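Local coordinates for protein aromatic-amino-acid transaminase TyrB (Burkholderia cenocepacia K56-2Valvano, PDB 4WD2) that probably catalyses the pyridoxal-phosphate-dependent transfer of amino groups between aromatic amino acids and 2-oxo acids, at residues A114-A119 with E146-T151. Numbering follows the deposited sequence.
Sequences ALKVGA and ERAGFT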
loop_
_atom_site.group_PDB
_atom_site.type_symbol
_atom_site.label_atom_id
_atom_site.label_comp_id
_atom_site.label_asym_id
_atom_site.label_seq_id
_atom_site.Cartn_x
_atom_site.Cartn_y
_atom_site.Cartn_z
ATOM N N ALA A 114 -0.705 7.515 4.440
ATOM C CA ALA A 114 -0.527 8.955 4.303
ATOM C C ALA A 114 0.654 9.425 5.141
ATOM O O ALA A 114 1.434 10.269 4.709
ATOM C CB ALA A 114 -1.792 9.688 4.706
ATOM N N LEU A 115 0.783 8.868 6.342
ATOM C CA LEU A 115 1.892 9.207 7.219
ATOM C C LEU A 115 3.216 8.769 6.585
ATOM O O LEU A 115 4.215 9.495 6.638
ATOM C CB LEU A 115 1.700 8.557 8.592
ATOM C CG LEU A 115 0.579 9.125 9.476
ATOM C CD1 LEU A 115 0.255 8.167 10.625
ATOM C CD2 LEU A 115 0.963 10.490 10.019
ATOM N N LYS A 116 3.205 7.589 5.972
ATOM C CA LYS A 116 4.392 7.044 5.322
ATOM C C LYS A 116 4.824 7.877 4.128
ATOM O O LYS A 116 5.993 8.236 4.022
ATOM C CB LYS A 116 4.154 5.600 4.868
ATOM C CG LYS A 116 5.319 4.989 4.090
ATOM C CD LYS A 116 6.622 5.003 4.897
ATOM C CE LYS A 116 7.712 4.153 4.242
ATOM N NZ LYS A 116 9.037 4.433 4.867
ATOM N N VAL A 117 3.892 8.152 3.217
ATOM C CA VAL A 117 4.214 8.913 2.010
ATOM C C VAL A 117 4.716 10.296 2.397
ATOM O O VAL A 117 5.709 10.782 1.843
ATOM C CB VAL A 117 2.993 9.032 1.059
ATOM C CG1 VAL A 117 3.254 10.074 -0.019
ATOM C CG2 VAL A 117 2.685 7.675 0.418
ATOM N N GLY A 118 4.035 10.914 3.363
ATOM C CA GLY A 118 4.457 12.197 3.893
ATOM C C GLY A 118 5.851 12.151 4.504
ATOM O O GLY A 118 6.684 13.017 4.225
ATOM N N ALA A 119 6.106 11.151 5.349
ATOM C CA ALA A 119 7.423 10.974 5.968
ATOM C C ALA A 119 8.543 10.795 4.940
ATOM O O ALA A 119 9.630 11.366 5.092
ATOM C CB ALA A 119 7.407 9.776 6.933
ATOM N N GLU A 146 10.639 6.832 12.601
ATOM C CA GLU A 146 12.002 6.354 12.821
ATOM C C GLU A 146 12.466 5.436 11.674
ATOM O O GLU A 146 13.603 5.533 11.216
ATOM C CB GLU A 146 12.114 5.633 14.168
ATOM C CG GLU A 146 12.133 6.560 15.377
ATOM C CD GLU A 146 12.477 5.834 16.669
ATOM O OE1 GLU A 146 12.528 4.583 16.654
ATOM O OE2 GLU A 146 12.704 6.509 17.697
ATOM N N ARG A 147 11.590 4.554 11.197
ATOM C CA ARG A 147 11.952 3.677 10.085
ATOM C C ARG A 147 12.080 4.461 8.772
ATOM O O ARG A 147 12.749 4.017 7.844
ATOM C CB ARG A 147 10.933 2.543 9.942
ATOM C CG ARG A 147 11.011 1.497 11.052
ATOM C CD ARG A 147 12.317 0.705 10.966
ATOM N NE ARG A 147 12.442 -0.298 12.021
ATOM C CZ ARG A 147 12.065 -1.569 11.905
ATOM N NH1 ARG A 147 12.219 -2.403 12.924
ATOM N NH2 ARG A 147 11.526 -2.008 10.780
ATOM N N ALA A 148 11.452 5.634 8.714
ATOM C CA ALA A 148 11.575 6.535 7.566
ATOM C C ALA A 148 12.853 7.384 7.627
ATOM O O ALA A 148 13.161 8.133 6.694
ATOM C CB ALA A 148 10.356 7.438 7.475
ATOM N N GLY A 149 13.591 7.270 8.727
ATOM C CA GLY A 149 14.891 7.908 8.849
ATOM C C GLY A 149 14.966 9.112 9.769
ATOM O O GLY A 149 15.972 9.823 9.771
ATOM N N PHE A 150 13.916 9.351 10.553
ATOM C CA PHE A 150 13.892 10.514 11.441
ATOM C C PHE A 150 14.228 10.181 12.886
ATOM O O PHE A 150 13.794 9.154 13.415
ATOM C CB PHE A 150 12.520 11.195 11.418
ATOM C CG PHE A 150 12.248 11.974 10.171
ATOM C CD1 PHE A 150 12.821 13.221 9.981
ATOM C CD2 PHE A 150 11.407 11.469 9.192
ATOM C CE1 PHE A 150 12.574 13.941 8.835
ATOM C CE2 PHE A 150 11.151 12.194 8.040
ATOM C CZ PHE A 150 11.735 13.431 7.868
ATOM N N THR A 151 14.990 11.068 13.521
ATOM C CA THR A 151 15.094 11.091 14.973
ATOM C C THR A 151 13.767 11.595 15.530
ATOM O O THR A 151 13.262 12.642 15.119
ATOM C CB THR A 151 16.237 11.995 15.456
ATOM O OG1 THR A 151 17.476 11.545 14.898
ATOM C CG2 THR A 151 16.332 11.974 16.968
#
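A119 and A148 mark the closest approach of the two backbones, their CA atoms 6.3 Å apart. Residues 114-119 are an unbroken piece of helix 110-125, with A119 N bonded to L115 O at 2.8 Å. Residues 146-151 instead run off the end of helix 141-147. At G149 phi turns positive (107°), and two bonds back into the last turn, among them G149 N to E146 O, make a Schellman motif; glycine, lacking a CB, does this without meeting the carbonyl oxygen of A148. Beyond this reversal the chain heads for strand 152-159, and T151 already pairs with V131 at the start of the neighbouring parallel strand 131-135. The contact thus lies in the large, mainly parallel sheet domain of a class I/II aminotransferase, where the helix-to-strand turn meets the flank of helix 110-125.

Across the interface the touching is slight, with one methyl-to-methyl contact and no hydrogen bond. The methyl of A148 points at the helix and meets that of A119, CB to CB 3.8 Å. K116 brings its end beside the same methyl, roughly at right angles to the A119 contact: CG is anti to the backbone N (chi1 176°) and the chain bends at chi2, which carries NZ to 4.2 Å from A148 CB. That ammonium is held by a salt bridge to D120, one turn further along its own helix. F150, on the far side of G149, has its CB toward the helix, and the ring meets A119 edge-on: CE2 lies 3.4 Å from A119 O, which sits near the ring plane. K123 serves both the ring and the turn, making a cation-pi contact with F150 and a hydrogen bond to G149 O, while F145 of helix 141-147 packs on both A119 and F150.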